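Local coordinates for protein STE5 (Saccharomyces cerevisiae, PDB 3FZE), which serves as a scaffold in yeast pheromone signalling, this minimal scaffold domain acting as a cocatalyst for phosphorylation of the MAP kinase Fus3 by Ste7, at residues L10-E15 and G112-S117; T29-K32 and S36-V39; A46-F51 and G69-K74. All coordinates share one frame; numbering follows the deposited sequence.

Interaction 1 (L10-E15 and G112-S117); sequences LSLKRE and GIVAVS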
loop_
_atom_site.group_PDB
_atom_site.type_symbol
_atom_site.label_atom_id
_atom_site.label_comp_id
_atom_site.label_asym_id
_atom_site.label_seq_id
_atom_site.Cartn_x
_atom_site.Cartn_y
_atom_site.Cartn_z
ATOM N N LEU A 10 -14.272 1.767 -1.381
ATOM C CA LEU A 10 -15.523 1.029 -1.479
ATOM C C LEU A 10 -15.632 0.345 -2.840
ATOM O O LEU A 10 -16.203 -0.738 -2.955
ATOM C CB LEU A 10 -16.727 1.941 -1.228
ATOM C CG LEU A 10 -16.747 2.641 0.134
ATOM C CD1 LEU A 10 -18.154 3.083 0.488
ATOM C CD2 LEU A 10 -16.184 1.734 1.217
ATOM N N SER A 11 -15.077 0.978 -3.868
ATOM C CA SER A 11 -15.081 0.390 -5.199
ATOM C C SER A 11 -14.256 -0.899 -5.201
ATOM O O SER A 11 -14.684 -1.924 -5.733
ATOM C CB SER A 11 -14.532 1.381 -6.225
ATOM O OG SER A 11 -14.587 0.840 -7.531
ATOM N N LEU A 12 -13.077 -0.840 -4.593
ATOM C CA LEU A 12 -12.210 -2.007 -4.498
ATOM C C LEU A 12 -12.882 -3.130 -3.717
ATOM O O LEU A 12 -12.909 -4.278 -4.156
ATOM C CB LEU A 12 -10.883 -1.626 -3.829
ATOM C CG LEU A 12 -10.012 -2.789 -3.343
ATOM C CD1 LEU A 12 -9.410 -3.520 -4.535
ATOM C CD2 LEU A 12 -8.921 -2.295 -2.397
ATOM N N LYS A 13 -13.420 -2.785 -2.553
ATOM C CA LYS A 13 -14.097 -3.747 -1.705
ATOM C C LYS A 13 -15.221 -4.418 -2.483
ATOM O O LYS A 13 -15.426 -5.633 -2.396
ATOM C CB LYS A 13 -14.646 -3.026 -0.474
ATOM C CG LYS A 13 -15.849 -3.673 0.166
ATOM C CD LYS A 13 -16.565 -2.661 1.054
ATOM C CE LYS A 13 -17.580 -3.318 1.967
ATOM N NZ LYS A 13 -17.937 -2.384 3.059
ATOM N N ARG A 14 -15.930 -3.611 -3.265
ATOM C CA ARG A 14 -17.057 -4.075 -4.070
ATOM C C ARG A 14 -16.645 -5.248 -4.955
ATOM O O ARG A 14 -17.405 -6.202 -5.132
ATOM C CB ARG A 14 -17.568 -2.933 -4.952
ATOM C CG ARG A 14 -19.077 -2.776 -4.997
ATOM C CD ARG A 14 -19.541 -1.713 -4.015
ATOM N NE ARG A 14 -20.887 -1.245 -4.324
ATOM C CZ ARG A 14 -21.487 -0.233 -3.705
ATOM N NH1 ARG A 14 -20.859 0.420 -2.740
ATOM N NH2 ARG A 14 -22.717 0.125 -4.051
ATOM N N GLU A 15 -15.432 -5.170 -5.501
ATOM C CA GLU A 15 -14.942 -6.157 -6.461
ATOM C C GLU A 15 -14.612 -7.509 -5.835
ATOM O O GLU A 15 -14.203 -8.437 -6.533
ATOM C CB GLU A 15 -13.715 -5.620 -7.198
ATOM C CG GLU A 15 -13.950 -4.323 -7.951
ATOM C CD GLU A 15 -12.744 -3.904 -8.766
ATOM O OE1 GLU A 15 -11.886 -4.768 -9.036
ATOM O OE2 GLU A 15 -12.655 -2.714 -9.136
ATOM N N GLY A 112 -6.395 -7.482 -5.473
ATOM C CA GLY A 112 -6.543 -6.046 -5.325
ATOM C C GLY A 112 -5.198 -5.412 -5.023
ATOM O O GLY A 112 -4.463 -5.889 -4.164
ATOM N N ILE A 113 -4.874 -4.345 -5.743
ATOM C CA ILE A 113 -3.610 -3.648 -5.564
ATOM C C ILE A 113 -3.849 -2.295 -4.928
ATOM O O ILE A 113 -4.642 -1.497 -5.425
ATOM C CB ILE A 113 -2.874 -3.449 -6.903
ATOM C CG1 ILE A 113 -2.655 -4.790 -7.590
ATOM C CG2 ILE A 113 -1.551 -2.718 -6.681
ATOM C CD1 ILE A 113 -1.802 -5.723 -6.806
ATOM N N VAL A 114 -3.153 -2.037 -3.824
ATOM C CA VAL A 114 -3.327 -0.786 -3.109
ATOM C C VAL A 114 -1.960 -0.124 -3.005
ATOM O O VAL A 114 -1.080 -0.616 -2.307
ATOM C CB VAL A 114 -3.914 -1.013 -1.704
ATOM C CG1 VAL A 114 -4.103 0.313 -0.981
ATOM C CG2 VAL A 114 -5.246 -1.763 -1.803
ATOM N N ALA A 115 -1.780 0.976 -3.722
ATOM C CA ALA A 115 -0.506 1.687 -3.727
ATOM C C ALA A 115 -0.665 3.031 -3.028
ATOM O O ALA A 115 -1.435 3.878 -3.466
ATOM C CB ALA A 115 0.004 1.870 -5.167
ATOM N N VAL A 116 0.054 3.215 -1.924
ATOM C CA VAL A 116 -0.057 4.433 -1.146
ATOM C C VAL A 116 1.335 5.026 -0.936
ATOM O O VAL A 116 2.280 4.305 -0.598
ATOM C CB VAL A 116 -0.709 4.171 0.229
ATOM C CG1 VAL A 116 -1.033 5.488 0.923
ATOM C CG2 VAL A 116 -1.979 3.311 0.081
ATOM N N SER A 117 1.465 6.332 -1.131
ATOM C CA SER A 117 2.767 6.993 -1.010
ATOM C C SER A 117 2.601 8.392 -0.419
ATOM O O SER A 117 1.618 9.076 -0.701
ATOM C CB SER A 117 3.442 7.078 -2.383
ATOM O OG SER A 117 4.669 7.801 -2.333
#
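Leu12 reaches from helix 2-14 down onto strand 111-117 and meets Gly112 and Val114, two residues that stand on the same face of the strand with Ile113 turned to the other. Its two methyls divide the work. CD1 sits over the main chain of Gly112, 3.9 Å from the CA of that glycine, while CD2 of Leu12 meets CG2 of Val114 at 3.8 Å. The leucine and valine side chains cross at about a right angle and touch through these methyls. With CG anti to the backbone N (chi1 165°), Leu12 extends off the helix toward the sheet. In Val114 it is CG1 that stands anti to N, which leaves CG2, beside the N, directed back along the strand toward Gly112 and the leucine. The strand is an inner one of the vWA-like alpha/beta/alpha fold, running parallel to its neighbours 19-26 and 145-150, and the helix packs against one face of that sheet. Ile22 and Leu146 of those two strands also touch Val114, so the apolar patch extends to both sides. Leu12 further packs on Asn144, whose backbone N hydrogen-bonds to Glu15 OE1. The helix is ending here: Glu15 N bonds to Leu12 O at 3.0 Å and only weakly to Ser11 O. Beyond the leucine, Lys13 NZ bonds to Ser180 O, linking this last turn to helix 170-180.

Interaction 2 (T29-K32 and S36-V39); sequences TKLK and SLIV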
loop_
_atom_site.group_PDB
_atom_site.type_symbol
_atom_site.label_atom_id
_atom_site.label_comp_id
_atom_site.label_asym_id
_atom_site.label_seq_id
_atom_site.Cartn_x
_atom_site.Cartn_y
_atom_site.Cartn_z
ATOM N N THR A 29 10.898 11.361 6.644
ATOM C CA THR A 29 11.159 12.724 7.102
ATOM C C THR A 29 9.883 13.564 7.162
ATOM O O THR A 29 9.831 14.579 7.857
ATOM C CB THR A 29 12.205 13.437 6.215
ATOM O OG1 THR A 29 11.630 13.749 4.939
ATOM C CG2 THR A 29 13.441 12.563 6.021
ATOM N N LYS A 30 8.852 13.135 6.439
ATOM C CA LYS A 30 7.591 13.867 6.424
ATOM C C LYS A 30 6.708 13.508 7.616
ATOM O O LYS A 30 5.719 14.188 7.889
ATOM C CB LYS A 30 6.833 13.628 5.118
ATOM C CG LYS A 30 7.549 14.148 3.888
ATOM C CD LYS A 30 6.685 14.025 2.647
ATOM C CE LYS A 30 7.325 14.733 1.462
ATOM N NZ LYS A 30 6.325 15.010 0.392
ATOM N N LEU A 31 7.068 12.438 8.321
ATOM C CA LEU A 31 6.292 11.984 9.472
ATOM C C LEU A 31 6.553 12.857 10.701
ATOM O O LEU A 31 7.654 12.864 11.251
ATOM C CB LEU A 31 6.591 10.514 9.773
ATOM C CG LEU A 31 6.369 9.592 8.570
ATOM C CD1 LEU A 31 6.701 8.143 8.907
ATOM C CD2 LEU A 31 4.945 9.729 8.043
ATOM N N LYS A 32 5.526 13.593 11.117
ATOM C CA LYS A 32 5.641 14.566 12.201
ATOM C C LYS A 32 5.376 13.961 13.575
ATOM O O LYS A 32 5.538 14.629 14.597
ATOM C CB LYS A 32 4.691 15.743 11.962
ATOM N N SER A 36 1.736 7.454 12.447
ATOM C CA SER A 36 1.669 6.907 11.089
ATOM C C SER A 36 2.290 5.506 10.980
ATOM O O SER A 36 1.689 4.605 10.400
ATOM C CB SER A 36 2.305 7.869 10.077
ATOM O OG SER A 36 1.603 9.108 10.055
ATOM N N LEU A 37 3.490 5.317 11.524
ATOM C CA LEU A 37 4.099 3.986 11.509
ATOM C C LEU A 37 3.288 2.969 12.323
ATOM O O LEU A 37 3.160 1.806 11.939
ATOM C CB LEU A 37 5.545 4.027 11.995
ATOM C CG LEU A 37 6.611 3.928 10.901
ATOM C CD1 LEU A 37 6.138 4.551 9.586
ATOM C CD2 LEU A 37 7.939 4.515 11.360
ATOM N N ILE A 38 2.746 3.402 13.451
ATOM C CA ILE A 38 1.932 2.516 14.266
ATOM C C ILE A 38 0.664 2.089 13.531
ATOM O O ILE A 38 0.252 0.922 13.607
ATOM C CB ILE A 38 1.567 3.182 15.606
ATOM C CG1 ILE A 38 2.835 3.422 16.421
ATOM C CG2 ILE A 38 0.577 2.318 16.364
ATOM C CD1 ILE A 38 2.607 4.235 17.691
ATOM N N VAL A 39 0.065 3.012 12.789
ATOM C CA VAL A 39 -1.139 2.672 12.040
ATOM C C VAL A 39 -0.825 1.777 10.843
ATOM O O VAL A 39 -1.622 0.928 10.465
ATOM C CB VAL A 39 -1.966 3.930 11.635
ATOM C CG1 VAL A 39 -1.261 4.733 10.567
ATOM C CG2 VAL A 39 -3.370 3.513 11.185
#
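Leu31 and Ser36 both touch Trp170 of helix 170-180, whose indole is the flat group beside this contact; between segments 29-32 and 36-39 themselves the meeting groups are all tetrahedral, with no ring or planar side-chain group stacked by face or edge. Leu31 carries the contact with both branches. Its CD2 methyl lies against the CB of Ser36 at 3.8 Å and passes the OG of the same serine at 4.0 Å, a van der Waals approach to the polar end. The other methyl, CD1 of Leu31, meets CD1 of Leu37 at 3.7 Å, and the two leucine side chains cross at about a right angle. Leu31 has CG beside its backbone N (chi1 -55°) and an extended second torsion, the ordinary leucine shape, which spreads the methyls over two successive residues of the helix. Leu37 is less relaxed: its torsions, chi1 -104° and chi2 31°, fall away from the staggered positions, and the twist brings CD1 round to the loop although the side chain leaves the backbone in another direction. The segments belong to the first beta-alpha unit of the vWA-like fold, where the loop leaving strand 19-26 turns into helix 35-50 and folds back against its opening turn. In canonical vWA domains the corresponding loop carries part of a metal-ion-dependent adhesion site, a comparison of fold that implies no metal here. Farther along, Leu37 packs on Ile81 of helix 78-82. On the loop side, Lys30 NZ bonds to Asn118 O and Asn120 OD1, while Thr29 OG1 bonds to Asp27 OD1.

Interaction 3 (A46-F51 and G69-K74); sequences ALTIKF and GSVLHK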
loop_
_atom_site.group_PDB
_atom_site.type_symbol
_atom_site.label_atom_id
_atom_site.label_comp_id
_atom_site.label_asym_id
_atom_site.label_seq_id
_atom_site.Cartn_x
_atom_site.Cartn_y
_atom_site.Cartn_z
ATOM N N ALA A 46 -4.199 -6.188 10.974
ATOM C CA ALA A 46 -5.650 -6.341 10.951
ATOM C C ALA A 46 -6.135 -6.990 9.657
ATOM O O ALA A 46 -7.002 -7.870 9.675
ATOM C CB ALA A 46 -6.330 -4.995 11.161
ATOM N N LEU A 47 -5.543 -6.575 8.543
ATOM C CA LEU A 47 -5.959 -7.057 7.226
ATOM C C LEU A 47 -5.726 -8.553 7.056
ATOM O O LEU A 47 -6.445 -9.202 6.306
ATOM C CB LEU A 47 -5.257 -6.259 6.122
ATOM C CG LEU A 47 -5.836 -4.858 5.912
ATOM C CD1 LEU A 47 -4.874 -3.958 5.141
ATOM C CD2 LEU A 47 -7.190 -4.983 5.191
ATOM N N THR A 48 -4.747 -9.107 7.766
ATOM C CA THR A 48 -4.522 -10.555 7.690
ATOM C C THR A 48 -5.646 -11.387 8.311
ATOM O O THR A 48 -5.745 -12.575 8.030
ATOM C CB THR A 48 -3.186 -11.008 8.311
ATOM O OG1 THR A 48 -3.188 -10.733 9.719
ATOM C CG2 THR A 48 -2.002 -10.331 7.625
ATOM N N ILE A 49 -6.486 -10.777 9.147
ATOM C CA ILE A 49 -7.651 -11.485 9.683
ATOM C C ILE A 49 -8.553 -11.924 8.524
ATOM O O ILE A 49 -9.121 -13.015 8.542
ATOM C CB ILE A 49 -8.462 -10.596 10.651
ATOM C CG1 ILE A 49 -7.639 -10.280 11.906
ATOM C CG2 ILE A 49 -9.800 -11.245 11.013
ATOM C CD1 ILE A 49 -8.247 -9.185 12.749
ATOM N N LYS A 50 -8.651 -11.068 7.508
ATOM C CA LYS A 50 -9.452 -11.360 6.316
ATOM C C LYS A 50 -8.649 -12.020 5.190
ATOM O O LYS A 50 -9.167 -12.883 4.468
ATOM C CB LYS A 50 -10.111 -10.085 5.785
ATOM C CG LYS A 50 -11.026 -10.345 4.592
ATOM C CD LYS A 50 -11.984 -9.194 4.329
ATOM C CE LYS A 50 -12.823 -9.443 3.077
ATOM N NZ LYS A 50 -13.951 -10.384 3.334
ATOM N N PHE A 51 -7.397 -11.598 5.048
ATOM C CA PHE A 51 -6.529 -12.024 3.954
ATOM C C PHE A 51 -5.265 -12.669 4.512
ATOM O O PHE A 51 -4.256 -12.000 4.688
ATOM C CB PHE A 51 -6.130 -10.806 3.095
ATOM C CG PHE A 51 -7.303 -10.094 2.463
ATOM C CD1 PHE A 51 -8.017 -10.687 1.429
ATOM C CD2 PHE A 51 -7.690 -8.836 2.899
ATOM C CE1 PHE A 51 -9.097 -10.039 0.841
ATOM C CE2 PHE A 51 -8.766 -8.173 2.304
ATOM C CZ PHE A 51 -9.469 -8.773 1.283
ATOM N N GLY A 69 6.775 -9.208 0.525
ATOM C CA GLY A 69 6.420 -10.597 0.683
ATOM C C GLY A 69 5.126 -10.758 1.443
ATOM O O GLY A 69 4.215 -9.939 1.318
ATOM N N SER A 70 5.061 -11.811 2.254
ATOM C CA SER A 70 3.856 -12.150 3.010
ATOM C C SER A 70 3.817 -11.420 4.343
ATOM O O SER A 70 4.746 -11.518 5.139
ATOM C CB SER A 70 3.789 -13.660 3.258
ATOM O OG SER A 70 2.955 -13.964 4.364
ATOM N N VAL A 71 2.731 -10.693 4.591
ATOM C CA VAL A 71 2.586 -9.972 5.841
ATOM C C VAL A 71 2.734 -10.896 7.059
ATOM O O VAL A 71 3.440 -10.575 8.015
ATOM C CB VAL A 71 1.258 -9.179 5.893
ATOM C CG1 VAL A 71 1.039 -8.594 7.270
ATOM C CG2 VAL A 71 1.281 -8.057 4.864
ATOM N N LEU A 72 2.080 -12.052 7.026
ATOM C CA LEU A 72 2.212 -12.999 8.127
ATOM C C LEU A 72 3.665 -13.424 8.359
ATOM O O LEU A 72 4.066 -13.684 9.491
ATOM C CB LEU A 72 1.347 -14.237 7.875
ATOM C CG LEU A 72 -0.165 -14.025 7.964
ATOM C CD1 LEU A 72 -0.886 -15.362 7.738
ATOM C CD2 LEU A 72 -0.528 -13.418 9.311
ATOM N N HIS A 73 4.440 -13.487 7.283
ATOM C CA HIS A 73 5.828 -13.932 7.355
ATOM C C HIS A 73 6.785 -12.869 7.909
ATOM O O HIS A 73 7.637 -13.169 8.752
ATOM C CB HIS A 73 6.294 -14.397 5.975
ATOM C CG HIS A 73 7.726 -14.836 5.937
ATOM N ND1 HIS A 73 8.551 -14.579 4.866
ATOM C CD2 HIS A 73 8.475 -15.512 6.839
ATOM C CE1 HIS A 73 9.749 -15.088 5.106
ATOM N NE2 HIS A 73 9.729 -15.658 6.294
ATOM N N LYS A 74 6.630 -11.631 7.460
ATOM C CA LYS A 74 7.641 -10.619 7.747
ATOM C C LYS A 74 7.248 -9.552 8.767
ATOM O O LYS A 74 8.113 -8.987 9.433
ATOM C CB LYS A 74 8.124 -9.984 6.444
ATOM C CG LYS A 74 8.907 -10.967 5.580
ATOM C CD LYS A 74 9.526 -10.317 4.369
ATOM C CE LYS A 74 10.503 -11.265 3.691
ATOM N NZ LYS A 74 11.120 -10.660 2.471
#
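Thr48, toward the C-terminal part of helix 35-50, presses its methyl and CB against Val71 and Leu72 of the short helix 71-74. The closest approach is between CG2 of Thr48 and CG1 of Val71, at 3.5 Å, a snug methyl pair. CB of Thr48 then lies 3.7 Å from CD2 of Leu72, and the same leucine methyl passes OG1 of Thr48 at 3.8 Å. Both partners run obliquely to the threonine, which is received between the two side chains of consecutive residues. The conformation of Thr48 sorts its polar and apolar branches: OG1 stands between the backbone N and the carbonyl carbon (chi1 64°), where it hydrogen-bonds to Lys45 O of its own helix, and CG2 is swung beside the N to face the partner helix. Val71 answers with CG1, the branch anti to its backbone N. The first bond of the Leu72 side chain is not aimed at Thr48; CG beside the N (chi1 -70°) and an extended second torsion carry CD2 back to the threonine. In the vWA-like fold this joins the end of a helix covering the sheet to the small helix that follows the antiparallel edge strand 65-68. The chain turns a corner at Gly69, whose phi is positive, and Ser70 takes the N-cap position, with Lys74 N bonded to its O at 3.0 Å. The capping bond from His73 N to Ser70 OG is weak, at 3.3 Å, and somewhat doubtful because the serine side chain has two conformers. Inward, Val71 also packs on Leu54 and Phe56, while Lys74 NZ, in one of two conformers, forms a salt bridge with Asp67.

Overall arrangement
From the N terminus, helix 2-14 opens interaction 1, which closes only at strand 111-117; the 96 residues between hold both other contacts, so they nest inside its loop. Interaction 2 closes early, with three residues between its segments, where the loop after strand 19-26 meets the start of helix 35-50. The far end of that helix opens interaction 3, closed, with 17 residues between, by the segment leading into and including helix 71-74, after the pair of strands 55-60 and 65-68. Interactions 2 and 3 thus follow in series at the two ends of one helix, their centres 21 Å apart. No loops cross, and no two contacts touch.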